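PDB 6C1Z: fatty acid-binding protein homolog 8 from Caenorhabditis elegans, which chaperones unsaturated fatty acids such as oleic acid from the lysosome into the nucleus, where it activates transcription of longevity and mitochondrial beta-oxidation genes. Local coordinates for residues 24-29 against 127-132; 31-36 against 59-64; 53-58 against 93-98; 80-85 against 104-109. All coordinates share one frame; numbering follows the deposited sequence.

Contact 1: 24-29 against 127-132; sequences LKEIGV and GSVICR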
loop_
_atom_site.group_PDB
_atom_site.type_symbol
_atom_site.label_atom_id
_atom_site.label_comp_id
_atom_site.label_asym_id
_atom_site.label_seq_id
_atom_site.Cartn_x
_atom_site.Cartn_y
_atom_site.Cartn_z
ATOM N N LEU A 24 -2.497 11.531 1.261
ATOM C CA LEU A 24 -1.313 11.868 2.045
ATOM C C LEU A 24 -1.568 13.074 2.941
ATOM O O LEU A 24 -1.129 13.099 4.104
ATOM C CB LEU A 24 -0.136 12.114 1.110
ATOM C CG LEU A 24 0.360 10.889 0.340
ATOM C CD1 LEU A 24 1.538 11.273 -0.572
ATOM C CD2 LEU A 24 0.764 9.748 1.265
ATOM N N LYS A 25 -2.279 14.087 2.431
ATOM C CA LYS A 25 -2.625 15.227 3.269
ATOM C C LYS A 25 -3.462 14.776 4.454
ATOM O O LYS A 25 -3.231 15.196 5.592
ATOM C CB LYS A 25 -3.380 16.277 2.451
ATOM C CG LYS A 25 -3.738 17.557 3.205
ATOM C CD LYS A 25 -4.387 18.554 2.266
ATOM C CE LYS A 25 -4.856 19.800 2.977
ATOM N NZ LYS A 25 -5.636 20.658 2.043
ATOM N N GLU A 26 -4.442 13.905 4.207
ATOM C CA GLU A 26 -5.337 13.467 5.268
ATOM C C GLU A 26 -4.574 12.760 6.382
ATOM O O GLU A 26 -4.899 12.928 7.562
ATOM C CB GLU A 26 -6.419 12.565 4.664
ATOM C CG GLU A 26 -7.402 11.958 5.650
ATOM C CD GLU A 26 -8.366 12.973 6.204
ATOM O OE1 GLU A 26 -8.433 14.104 5.675
ATOM O OE2 GLU A 26 -9.075 12.640 7.175
ATOM N N ILE A 27 -3.545 11.973 6.042
ATOM C CA ILE A 27 -2.811 11.224 7.063
ATOM C C ILE A 27 -1.696 12.043 7.704
ATOM O O ILE A 27 -1.009 11.547 8.612
ATOM C CB ILE A 27 -2.275 9.861 6.594
ATOM C CG1 ILE A 27 -1.203 10.040 5.515
ATOM C CG2 ILE A 27 -3.410 8.972 6.078
ATOM C CD1 ILE A 27 -0.370 8.802 5.280
ATOM N N GLY A 28 -1.533 13.299 7.310
ATOM C CA GLY A 28 -0.645 14.209 7.999
ATOM C C GLY A 28 0.671 14.479 7.318
ATOM O O GLY A 28 1.560 15.045 7.961
ATOM N N VAL A 29 0.820 14.131 6.049
ATOM C CA VAL A 29 2.072 14.383 5.343
ATOM C C VAL A 29 2.116 15.840 4.906
ATOM O O VAL A 29 1.106 16.397 4.459
ATOM C CB VAL A 29 2.186 13.440 4.139
ATOM C CG1 VAL A 29 3.472 13.750 3.353
ATOM C CG2 VAL A 29 2.174 12.000 4.598
ATOM N N GLY A 127 -9.890 8.322 7.066
ATOM C CA GLY A 127 -10.872 9.371 7.311
ATOM C C GLY A 127 -11.862 9.452 6.169
ATOM O O GLY A 127 -12.397 8.440 5.713
ATOM N N SER A 128 -12.041 10.653 5.633
ATOM C CA SER A 128 -12.985 10.886 4.554
ATOM C C SER A 128 -12.394 10.644 3.171
ATOM O O SER A 128 -13.067 10.906 2.174
ATOM C CB SER A 128 -13.494 12.323 4.622
ATOM O OG SER A 128 -12.419 13.219 4.425
ATOM N N VAL A 129 -11.150 10.168 3.068
ATOM C CA VAL A 129 -10.468 10.104 1.783
ATOM C C VAL A 129 -10.201 8.662 1.373
ATOM O O VAL A 129 -9.652 7.872 2.149
ATOM C CB VAL A 129 -9.159 10.909 1.777
ATOM C CG1 VAL A 129 -8.492 10.833 0.375
ATOM C CG2 VAL A 129 -9.428 12.341 2.184
ATOM N N ILE A 130 -10.559 8.335 0.136
ATOM C CA ILE A 130 -10.104 7.118 -0.526
ATOM C C ILE A 130 -9.291 7.497 -1.753
ATOM O O ILE A 130 -9.768 8.238 -2.621
ATOM C CB ILE A 130 -11.275 6.208 -0.923
ATOM C CG1 ILE A 130 -11.960 5.665 0.322
ATOM C CG2 ILE A 130 -10.773 5.039 -1.774
ATOM C CD1 ILE A 130 -13.220 4.927 0.030
ATOM N N CYS A 131 -8.081 6.963 -1.825
ATOM C CA CYS A 131 -7.203 7.068 -2.986
ATOM C C CYS A 131 -7.328 5.774 -3.782
ATOM O O CYS A 131 -7.388 4.695 -3.195
ATOM C CB CYS A 131 -5.733 7.272 -2.543
ATOM S SG CYS A 131 -4.482 6.841 -3.779
ATOM N N ARG A 132 -7.338 5.879 -5.110
ATOM C CA ARG A 132 -7.414 4.721 -5.992
ATOM C C ARG A 132 -6.198 4.721 -6.908
ATOM O O ARG A 132 -5.853 5.753 -7.479
ATOM C CB ARG A 132 -8.701 4.744 -6.840
ATOM C CG ARG A 132 -9.986 4.840 -6.048
ATOM C CD ARG A 132 -11.224 4.995 -6.941
ATOM N NE ARG A 132 -12.433 4.923 -6.128
ATOM C CZ ARG A 132 -12.893 3.795 -5.608
ATOM N NH1 ARG A 132 -12.260 2.654 -5.846
ATOM N NH2 ARG A 132 -13.991 3.806 -4.863
#
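Glu26 and Val129 lie alongside each other, pointing opposite ways, where the last turn of helix 20-27 runs beside the start of strand 129-137. The methyl CG2 of Val129 does the touching: it lies 3.9 Å from Glu26 CB, with CG and OE1 of the glutamate almost as near, so one methyl rests against three atoms of the bent chain. That shape comes from two torsions. CG of Glu26 stands anti to the backbone N (chi1 177°), and a turn at chi2 (72°) then swings the carboxylate off the helix and over the turn that precedes the strand. There OE2 comes to 3.7 Å from Gly127 CA and 3.9 Å from Ser128 N, while OE1 sits 4.3 Å from Ser128 OG. These are close approaches and not bonds, so the acid leans on the turn without being gripped by it. Gly127 has positive phi, and a CB on it would collide with OE2 of Glu26. Val129 also packs against Tyr23, about one turn before Glu26 in helix 20-27. The helix itself finishes in a Schellman motif at Gly28, whose N bonds to Lys25 O at 3.1 Å, while Val29 N reaches back to Leu24 O at 2.9 Å. A helix laid against the rim of the barrel in this way belongs to the helix-turn-helix lid of the fatty acid-binding protein fold.

Contact 2: 31-36 against 59-64; sequences LLIRKA and STFKNN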
loop_
_atom_site.group_PDB
_atom_site.type_symbol
_atom_site.label_atom_id
_atom_site.label_comp_id
_atom_site.label_asym_id
_atom_site.label_seq_id
_atom_site.Cartn_x
_atom_site.Cartn_y
_atom_site.Cartn_z
ATOM N N LEU A 31 3.380 19.388 2.810
ATOM C CA LEU A 31 3.071 19.768 1.432
ATOM C C LEU A 31 4.165 19.333 0.460
ATOM O O LEU A 31 3.877 18.726 -0.578
ATOM C CB LEU A 31 2.838 21.278 1.348
ATOM C CG LEU A 31 2.547 21.811 -0.058
ATOM C CD1 LEU A 31 1.315 21.159 -0.665
ATOM C CD2 LEU A 31 2.379 23.321 -0.034
ATOM N N LEU A 32 5.423 19.659 0.761
ATOM C CA LEU A 32 6.507 19.324 -0.161
ATOM C C LEU A 32 6.605 17.825 -0.375
ATOM O O LEU A 32 6.758 17.354 -1.510
ATOM C CB LEU A 32 7.837 19.858 0.367
ATOM C CG LEU A 32 8.057 21.356 0.197
ATOM C CD1 LEU A 32 9.385 21.742 0.823
ATOM C CD2 LEU A 32 8.018 21.741 -1.278
ATOM N N ILE A 33 6.489 17.051 0.701
ATOM C CA ILE A 33 6.642 15.610 0.575
ATOM C C ILE A 33 5.471 15.011 -0.193
ATOM O O ILE A 33 5.665 14.176 -1.082
ATOM C CB ILE A 33 6.849 14.967 1.957
ATOM C CG1 ILE A 33 8.213 15.377 2.501
ATOM C CG2 ILE A 33 6.817 13.464 1.869
ATOM C CD1 ILE A 33 8.408 15.161 3.980
ATOM N N ARG A 34 4.233 15.420 0.127
ATOM C CA ARG A 34 3.095 14.811 -0.546
ATOM C C ARG A 34 3.057 15.175 -2.025
ATOM O O ARG A 34 2.642 14.351 -2.849
ATOM C CB ARG A 34 1.773 15.123 0.174
ATOM C CG ARG A 34 1.290 16.569 0.152
ATOM C CD ARG A 34 -0.019 16.685 0.926
ATOM N NE ARG A 34 -0.602 18.023 0.885
ATOM C CZ ARG A 34 -0.536 18.915 1.874
ATOM N NH1 ARG A 34 0.088 18.626 3.009
ATOM N NH2 ARG A 34 -1.105 20.114 1.739
ATOM N N LYS A 35 3.448 16.404 -2.372
ATOM C CA LYS A 35 3.574 16.790 -3.777
ATOM C C LYS A 35 4.595 15.912 -4.496
ATOM O O LYS A 35 4.310 15.348 -5.559
ATOM C CB LYS A 35 3.967 18.268 -3.855
ATOM C CG LYS A 35 4.346 18.788 -5.236
ATOM C CD LYS A 35 3.128 19.055 -6.102
ATOM C CE LYS A 35 3.506 19.861 -7.338
ATOM N NZ LYS A 35 3.999 21.232 -6.999
ATOM N N ALA A 36 5.789 15.775 -3.920
ATOM C CA ALA A 36 6.833 14.967 -4.549
ATOM C C ALA A 36 6.411 13.507 -4.657
ATOM O O ALA A 36 6.633 12.858 -5.687
ATOM C CB ALA A 36 8.114 15.067 -3.730
ATOM N N SER A 59 10.722 4.066 -6.236
ATOM C CA SER A 59 10.520 5.295 -6.993
ATOM C C SER A 59 11.721 6.207 -6.807
ATOM O O SER A 59 12.562 5.984 -5.937
ATOM C CB SER A 59 9.256 6.032 -6.549
ATOM O OG SER A 59 9.465 6.744 -5.332
ATOM N N THR A 60 11.766 7.261 -7.627
ATOM C CA THR A 60 12.847 8.234 -7.535
ATOM C C THR A 60 12.836 8.958 -6.195
ATOM O O THR A 60 13.890 9.396 -5.718
ATOM C CB THR A 60 12.757 9.249 -8.685
ATOM O OG1 THR A 60 11.441 9.814 -8.757
ATOM C CG2 THR A 60 13.099 8.593 -10.013
ATOM N N PHE A 61 11.664 9.094 -5.575
ATOM C CA PHE A 61 11.545 9.853 -4.336
ATOM C C PHE A 61 11.837 9.020 -3.091
ATOM O O PHE A 61 12.447 9.520 -2.139
ATOM C CB PHE A 61 10.143 10.466 -4.240
ATOM C CG PHE A 61 9.929 11.300 -3.012
ATOM C CD1 PHE A 61 10.651 12.455 -2.812
ATOM C CD2 PHE A 61 9.000 10.925 -2.053
ATOM C CE1 PHE A 61 10.453 13.235 -1.679
ATOM C CE2 PHE A 61 8.800 11.699 -0.922
ATOM C CZ PHE A 61 9.528 12.848 -0.733
ATOM N N LYS A 62 11.388 7.774 -3.046
ATOM C CA LYS A 62 11.667 6.927 -1.898
ATOM C C LYS A 62 11.377 5.487 -2.267
ATOM O O LYS A 62 10.422 5.215 -3.002
ATOM C CB LYS A 62 10.809 7.318 -0.687
ATOM C CG LYS A 62 11.229 6.605 0.596
ATOM C CD LYS A 62 10.367 7.001 1.781
ATOM C CE LYS A 62 10.822 6.304 3.059
ATOM N NZ LYS A 62 10.665 4.822 2.966
ATOM N N ASN A 63 12.201 4.571 -1.761
ATOM C CA ASN A 63 11.904 3.145 -1.814
ATOM C C ASN A 63 11.276 2.747 -0.487
ATOM O O ASN A 63 11.756 3.147 0.578
ATOM C CB ASN A 63 13.168 2.315 -2.046
ATOM C CG ASN A 63 13.825 2.598 -3.379
ATOM O OD1 ASN A 63 13.209 3.132 -4.300
ATOM N ND2 ASN A 63 15.092 2.231 -3.491
ATOM N N ASN A 64 10.191 1.974 -0.556
ATOM C CA ASN A 64 9.424 1.580 0.622
ATOM C C ASN A 64 9.274 0.073 0.577
ATOM O O ASN A 64 8.566 -0.454 -0.288
ATOM C CB ASN A 64 8.038 2.212 0.618
ATOM C CG ASN A 64 8.079 3.693 0.380
ATOM O OD1 ASN A 64 8.969 4.387 0.866
ATOM N ND2 ASN A 64 7.112 4.193 -0.379
#
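Ile33 and Ala36, neighbouring positions on one side of helix 31-39, receive the ring of Phe61 from the loop between strands 52-58 and 64-68. That loop begins with Ser59, which ties it into a compact shape: its OG donates to Lys62 O at 2.9 Å, and its N donates to Asn63 OD1 at 3.3 Å. Thr60 packs on Thr40, just beyond the helix, as do Ser59 and Phe61. At Phe61 the chain reaches across. CG lies anti to the backbone N (chi1 -179°), which sends the ring straight out from the loop to the helix. Ala36 CB sits over one face as a CH-pi contact, 3.9 Å from the ring centroid and shifted toward the rim, where CE1 of Phe61 is its nearest atom at 3.6 Å. Ile33 comes instead to the edge of the ring, its CG2 3.8 Å from Phe61 CZ, the isoleucine running across the ring's direction. This corresponds to the portal region of the fatty acid-binding protein family, where the second helix of the lid faces a turn between strands and ligand is thought to enter. Lys62 runs extended alongside the loop, and its NZ donates to Asn64 OD1 at 2.7 Å and to Asn63 O at 3.1 Å, the latter from above the carbonyl plane. At Asn64 the chain enters strand 64-68, pairing through its backbone with Gln57.

Contact 3: 53-58 against 93-98; sequences WHFNQY and GKFISH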
loop_
_atom_site.group_PDB
_atom_site.type_symbol
_atom_site.label_atom_id
_atom_site.label_comp_id
_atom_site.label_asym_id
_atom_site.label_seq_id
_atom_site.Cartn_x
_atom_site.Cartn_y
_atom_site.Cartn_z
ATOM N N TRP A 53 5.729 -12.382 2.990
ATOM C CA TRP A 53 5.441 -11.553 1.837
ATOM C C TRP A 53 6.316 -10.303 1.848
ATOM O O TRP A 53 6.616 -9.741 2.897
ATOM C CB TRP A 53 3.959 -11.136 1.835
ATOM C CG TRP A 53 3.059 -12.281 1.453
ATOM C CD1 TRP A 53 2.446 -13.144 2.310
ATOM C CD2 TRP A 53 2.733 -12.706 0.137
ATOM N NE1 TRP A 53 1.749 -14.081 1.597
ATOM C CE2 TRP A 53 1.897 -13.836 0.261
ATOM C CE3 TRP A 53 3.073 -12.245 -1.145
ATOM C CZ2 TRP A 53 1.403 -14.520 -0.850
ATOM C CZ3 TRP A 53 2.573 -12.918 -2.239
ATOM C CH2 TRP A 53 1.743 -14.050 -2.084
ATOM N N HIS A 54 6.623 -9.812 0.656
ATOM C CA HIS A 54 7.337 -8.553 0.480
ATOM C C HIS A 54 6.575 -7.723 -0.537
ATOM O O HIS A 54 6.344 -8.184 -1.664
ATOM C CB HIS A 54 8.767 -8.824 0.022
ATOM C CG HIS A 54 9.573 -9.565 1.039
ATOM N ND1 HIS A 54 10.335 -8.906 1.982
ATOM C CD2 HIS A 54 9.738 -10.883 1.279
ATOM C CE1 HIS A 54 10.938 -9.794 2.754
ATOM N NE2 HIS A 54 10.586 -11.002 2.354
ATOM N N PHE A 55 6.129 -6.544 -0.133
ATOM C CA PHE A 55 5.520 -5.553 -1.021
ATOM C C PHE A 55 6.487 -4.390 -1.019
ATOM O O PHE A 55 6.539 -3.609 -0.063
ATOM C CB PHE A 55 4.149 -5.086 -0.506
ATOM C CG PHE A 55 2.980 -6.000 -0.846
ATOM C CD1 PHE A 55 3.022 -7.363 -0.615
ATOM C CD2 PHE A 55 1.835 -5.464 -1.406
ATOM C CE1 PHE A 55 1.905 -8.180 -0.925
ATOM C CE2 PHE A 55 0.738 -6.279 -1.719
ATOM C CZ PHE A 55 0.790 -7.621 -1.469
ATOM N N ASN A 56 7.279 -4.299 -2.063
ATOM C CA ASN A 56 8.322 -3.298 -2.144
ATOM C C ASN A 56 7.958 -2.296 -3.221
ATOM O O ASN A 56 7.760 -2.670 -4.381
ATOM C CB ASN A 56 9.653 -3.972 -2.468
ATOM C CG ASN A 56 10.090 -4.932 -1.397
ATOM O OD1 ASN A 56 9.715 -4.798 -0.237
ATOM N ND2 ASN A 56 10.919 -5.897 -1.771
ATOM N N GLN A 57 7.947 -1.025 -2.869
ATOM C CA GLN A 57 7.594 0.027 -3.808
ATOM C C GLN A 57 8.846 0.832 -4.111
ATOM O O GLN A 57 9.529 1.291 -3.192
ATOM C CB GLN A 57 6.510 0.929 -3.223
ATOM C CG GLN A 57 5.895 1.893 -4.210
ATOM C CD GLN A 57 4.433 2.153 -3.919
ATOM O OE1 GLN A 57 3.999 3.301 -3.827
ATOM N NE2 GLN A 57 3.665 1.085 -3.767
ATOM N N TYR A 58 9.158 0.998 -5.388
ATOM C CA TYR A 58 10.372 1.706 -5.784
ATOM C C TYR A 58 10.042 2.971 -6.559
ATOM O O TYR A 58 9.215 2.950 -7.472
ATOM C CB TYR A 58 11.278 0.828 -6.655
ATOM C CG TYR A 58 11.800 -0.380 -5.924
ATOM C CD1 TYR A 58 12.898 -0.267 -5.079
ATOM C CD2 TYR A 58 11.225 -1.621 -6.095
ATOM C CE1 TYR A 58 13.399 -1.365 -4.403
ATOM C CE2 TYR A 58 11.728 -2.745 -5.425
ATOM C CZ TYR A 58 12.800 -2.592 -4.567
ATOM O OH TYR A 58 13.281 -3.705 -3.917
ATOM N N GLY A 93 -9.956 -12.957 -1.960
ATOM C CA GLY A 93 -9.102 -12.678 -3.095
ATOM C C GLY A 93 -8.286 -11.408 -2.997
ATOM O O GLY A 93 -7.651 -11.037 -3.993
ATOM N N LYS A 94 -8.343 -10.699 -1.876
ATOM C CA LYS A 94 -7.727 -9.385 -1.755
ATOM C C LYS A 94 -6.812 -9.340 -0.547
ATOM O O LYS A 94 -7.101 -9.935 0.487
ATOM C CB LYS A 94 -8.777 -8.287 -1.566
ATOM C CG LYS A 94 -9.932 -8.347 -2.538
ATOM C CD LYS A 94 -10.778 -7.089 -2.438
ATOM C CE LYS A 94 -11.824 -7.028 -3.551
ATOM N NZ LYS A 94 -12.768 -8.177 -3.490
ATOM N N PHE A 95 -5.681 -8.636 -0.685
ATOM C CA PHE A 95 -4.862 -8.284 0.474
ATOM C C PHE A 95 -5.429 -7.036 1.142
ATOM O O PHE A 95 -5.663 -6.026 0.478
ATOM C CB PHE A 95 -3.407 -7.995 0.096
ATOM C CG PHE A 95 -2.585 -9.202 -0.247
ATOM C CD1 PHE A 95 -2.498 -9.645 -1.552
ATOM C CD2 PHE A 95 -1.835 -9.844 0.729
ATOM C CE1 PHE A 95 -1.723 -10.727 -1.879
ATOM C CE2 PHE A 95 -1.045 -10.923 0.419
ATOM C CZ PHE A 95 -0.976 -11.374 -0.898
ATOM N N ILE A 96 -5.699 -7.118 2.437
ATOM C CA ILE A 96 -6.252 -6.007 3.200
ATOM C C ILE A 96 -5.295 -5.723 4.341
ATOM O O ILE A 96 -5.024 -6.609 5.164
ATOM C CB ILE A 96 -7.636 -6.333 3.754
ATOM C CG1 ILE A 96 -8.564 -6.754 2.618
ATOM C CG2 ILE A 96 -8.176 -5.131 4.504
ATOM C CD1 ILE A 96 -9.929 -7.213 3.089
ATOM N N SER A 97 -4.762 -4.503 4.383
ATOM C CA SER A 97 -3.895 -4.066 5.474
ATOM C C SER A 97 -4.589 -3.010 6.331
ATOM O O SER A 97 -5.026 -1.965 5.830
ATOM C CB SER A 97 -2.596 -3.514 4.917
ATOM O OG SER A 97 -1.798 -3.090 6.021
ATOM N N HIS A 98 -4.716 -3.299 7.632
ATOM C CA HIS A 98 -5.152 -2.320 8.619
ATOM C C HIS A 98 -3.918 -1.726 9.275
ATOM O O HIS A 98 -3.220 -2.404 10.031
ATOM C CB HIS A 98 -6.079 -2.958 9.647
ATOM C CG HIS A 98 -7.457 -3.188 9.117
ATOM N ND1 HIS A 98 -7.790 -4.276 8.335
ATOM C CD2 HIS A 98 -8.566 -2.418 9.185
ATOM C CE1 HIS A 98 -9.067 -4.196 7.996
ATOM N NE2 HIS A 98 -9.554 -3.070 8.485
#
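Phe95 meets two aromatic residues of strand 52-58 at once, one with its edge and one with its face. Its tip carbon CZ points at the face of the six-membered ring of Trp53, 3.9 Å from Trp53 CZ2, and the planes stand at 75° in a T-shaped pair. Phe55 reverses the roles: its CZ sits over the centre of the Phe95 face, lying 3.9 Å from Phe95 CD1, with the planes at 70°. The Phe95 centroid is 5.1 Å from that of the Trp53 six-membered ring and equally far from that of Phe55. CG of Phe95 is anti to its carbonyl carbon (chi1 -74°), which carries the ring between the two, and the three side chains project inward from two strands whose backbones stay well apart: Phe55 CA is 10.8 Å from Phe95 CA. An alanine in place of Trp53 is likely to leave the CZ edge of Phe95 without the face it rests on and the ring freer to shift. Around this trio lies a second layer of apolar groups. Phe68 meets the rings of both Trp53 and Phe55, Phe8 and Phe90 make edge-to-face pairs with Phe95, and Met5 touches Trp53 as well as Phe95. The cluster lies inside the barrel: strand 52-58, paired with strands 43-49 and 64-68, faces strand 94-101, which runs between strands 83-91 and 109-116.

Contact 4: 80-85 against 104-109; sequences DERSYN and ENHHSS. With SO4 (sulfate ion), chain B.
At the rim of the barrel, the turn leading into strand 83-91 meets the loop between strands 94-101 and 109-116 through a stack of Arg82 on His106. The guanidinium lies flat against the imidazole, planes 2° and centres 4.1 Å apart. The extended arginine chain runs over the same ring, CD sitting above its centre 3.5 Å from the centroid. NH1 donates to two waters: one also takes the N-H of His107 and donates to Tyr84 OH, the other donates to Asn105 O. A leucine in place of Arg82 would probably cost both waters the NH1 donor they share and leave the His106 ring without its flat cover. Asp80 steadies the turn, its OD1 accepting from Arg82 N at 3.0 Å and its OD2 accepting from Tyr84 OH at 2.6 Å on its syn lone pair. The tyrosine edge abuts the opposite loop, CE2 lying 3.3 Å from His107 O. Beyond, Ser108 N donates to O4 of a sulfate, probably from the crystallisation liquor, at 2.9 Å, and Lys101 NZ also bonds to the ion. The Arg82 N to Asp80 OD1 bond closes an Asx turn between strands of the fatty acid-binding protein barrel.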
loop_
_atom_site.group_PDB
_atom_site.type_symbol
_atom_site.label_atom_id
_atom_site.label_comp_id
_atom_site.label_asym_id
_atom_site.label_seq_id
_atom_site.Cartn_x
_atom_site.Cartn_y
_atom_site.Cartn_z
ATOM N N ASP A 80 5.946 7.471 5.870
ATOM C CA ASP A 80 5.840 8.769 6.540
ATOM C C ASP A 80 6.685 8.844 7.818
ATOM O O ASP A 80 6.622 9.840 8.553
ATOM C CB ASP A 80 4.375 9.143 6.822
ATOM C CG ASP A 80 3.700 8.225 7.837
ATOM O OD1 ASP A 80 4.368 7.338 8.413
ATOM O OD2 ASP A 80 2.481 8.397 8.061
ATOM N N GLU A 81 7.484 7.806 8.075
ATOM C CA GLU A 81 8.418 7.721 9.194
ATOM C C GLU A 81 7.722 7.596 10.542
ATOM O O GLU A 81 8.392 7.614 11.584
ATOM C CB GLU A 81 9.442 8.866 9.201
ATOM C CG GLU A 81 10.377 8.846 7.999
ATOM C CD GLU A 81 11.236 10.097 7.893
ATOM O OE1 GLU A 81 11.097 10.998 8.748
ATOM O OE2 GLU A 81 12.050 10.177 6.948
ATOM N N ARG A 82 6.399 7.455 10.554
ATOM C CA ARG A 82 5.657 7.156 11.764
ATOM C C ARG A 82 5.503 5.648 11.891
ATOM O O ARG A 82 5.520 4.909 10.903
ATOM C CB ARG A 82 4.278 7.824 11.737
ATOM C CG ARG A 82 4.359 9.335 11.738
ATOM C CD ARG A 82 3.010 10.005 11.552
ATOM N NE ARG A 82 3.143 11.433 11.795
ATOM C CZ ARG A 82 2.176 12.333 11.648
ATOM N NH1 ARG A 82 0.972 11.969 11.233
ATOM N NH2 ARG A 82 2.427 13.612 11.905
ATOM N N SER A 83 5.336 5.199 13.127
ATOM C CA SER A 83 5.158 3.792 13.430
ATOM C C SER A 83 3.682 3.482 13.623
ATOM O O SER A 83 2.934 4.277 14.198
ATOM C CB SER A 83 5.925 3.402 14.686
ATOM O OG SER A 83 5.588 4.263 15.756
ATOM N N TYR A 84 3.279 2.316 13.139
ATOM C CA TYR A 84 1.892 1.883 13.176
ATOM C C TYR A 84 1.852 0.428 13.616
ATOM O O TYR A 84 2.837 -0.308 13.471
ATOM C CB TYR A 84 1.214 2.019 11.795
ATOM C CG TYR A 84 1.156 3.434 11.283
ATOM C CD1 TYR A 84 2.210 3.991 10.583
ATOM C CD2 TYR A 84 0.047 4.224 11.513
ATOM C CE1 TYR A 84 2.152 5.283 10.118
ATOM C CE2 TYR A 84 -0.021 5.514 11.053
ATOM C CZ TYR A 84 1.028 6.039 10.354
ATOM O OH TYR A 84 0.973 7.343 9.907
ATOM N N ASN A 85 0.689 -0.008 14.093
ATOM C CA ASN A 85 0.435 -1.423 14.339
ATOM C C ASN A 85 -0.351 -1.908 13.126
ATOM O O ASN A 85 -1.502 -1.508 12.922
ATOM C CB ASN A 85 -0.360 -1.647 15.623
ATOM C CG ASN A 85 0.495 -1.545 16.864
ATOM O OD1 ASN A 85 1.534 -2.180 16.962
ATOM N ND2 ASN A 85 0.055 -0.743 17.816
ATOM N N GLU A 104 -2.138 9.252 19.211
ATOM C CA GLU A 104 -3.538 9.616 19.025
ATOM C C GLU A 104 -3.707 10.650 17.919
ATOM O O GLU A 104 -4.726 10.646 17.216
ATOM C CB GLU A 104 -4.100 10.118 20.360
ATOM C CG GLU A 104 -5.562 10.559 20.359
ATOM C CD GLU A 104 -6.517 9.420 20.082
ATOM O OE1 GLU A 104 -6.056 8.268 19.927
ATOM O OE2 GLU A 104 -7.737 9.679 20.019
ATOM N N ASN A 105 -2.712 11.514 17.728
ATOM C CA ASN A 105 -2.770 12.570 16.729
ATOM C C ASN A 105 -2.416 12.079 15.339
ATOM O O ASN A 105 -2.477 12.869 14.388
ATOM C CB ASN A 105 -1.809 13.699 17.105
ATOM C CG ASN A 105 -0.380 13.216 17.260
ATOM O OD1 ASN A 105 -0.127 12.158 17.837
ATOM N ND2 ASN A 105 0.564 13.990 16.741
ATOM N N HIS A 106 -2.026 10.819 15.209
ATOM C CA HIS A 106 -1.780 10.221 13.904
ATOM C C HIS A 106 -3.119 9.791 13.294
ATOM O O HIS A 106 -4.194 10.107 13.818
ATOM C CB HIS A 106 -0.759 9.090 14.038
ATOM C CG HIS A 106 0.601 9.555 14.471
ATOM N ND1 HIS A 106 1.668 8.699 14.645
ATOM C CD2 HIS A 106 1.063 10.796 14.749
ATOM C CE1 HIS A 106 2.727 9.395 15.025
ATOM N NE2 HIS A 106 2.385 10.669 15.096
ATOM N N HIS A 107 -3.065 9.098 12.164
ATOM C CA HIS A 107 -4.251 8.672 11.441
ATOM C C HIS A 107 -4.062 7.227 11.035
ATOM O O HIS A 107 -2.979 6.836 10.593
ATOM C CB HIS A 107 -4.472 9.503 10.170
ATOM C CG HIS A 107 -4.645 10.958 10.434
ATOM N ND1 HIS A 107 -5.885 11.546 10.519
ATOM C CD2 HIS A 107 -3.745 11.944 10.660
ATOM C CE1 HIS A 107 -5.748 12.834 10.778
ATOM N NE2 HIS A 107 -4.458 13.101 10.871
ATOM N N SER A 108 -5.129 6.444 11.114
ATOM C CA SER A 108 -5.093 5.063 10.682
ATOM C C SER A 108 -5.535 4.988 9.233
ATOM O O SER A 108 -6.249 5.872 8.735
ATOM C CB SER A 108 -6.019 4.219 11.565
ATOM O OG SER A 108 -5.593 4.231 12.908
ATOM N N SER A 109 -5.134 3.906 8.565
ATOM C CA SER A 109 -5.468 3.694 7.167
ATOM C C SER A 109 -5.842 2.242 6.930
ATOM O O SER A 109 -5.462 1.348 7.681
ATOM C CB SER A 109 -4.299 4.004 6.225
ATOM O OG SER A 109 -3.982 5.384 6.209
HETATM S S SO4 B . -8.278 7.695 12.738
HETATM O O1 SO4 B . -7.817 6.526 13.488
HETATM O O2 SO4 B . -9.728 7.795 12.792
HETATM O O3 SO4 B . -7.669 8.905 13.281
HETATM O O4 SO4 B . -7.809 7.570 11.352
HETATM O O HOH W 1 -0.646 9.559 10.478
HETATM O O HOH W 2 -1.033 13.898 11.831
HETATM O O HOH W 3 1.056 5.974 15.137
#

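From the N terminus, strand 10-18 leads into helix 20-27, whose end opens contact 1; this loop closes only at strand 129-137, so it encloses the other three contacts. Helix 31-39 follows at once and opens contact 2, which closes at the 59-64 loop. Contact 3 opens before that, on strand 52-58, and closes on strand 94-101, so it crosses contact 2. It crosses contact 4 as well, which runs from 80-85 to 104-109, whereas contacts 2 and 4 follow in series. Arg34 of contact 2 bonds to Val29 O of contact 1, joining the two lid helices, and the carbonyls of Glu26 and Ile27 pack on the His107 ring of contact 4. Contact 3 alone spans the barrel interior.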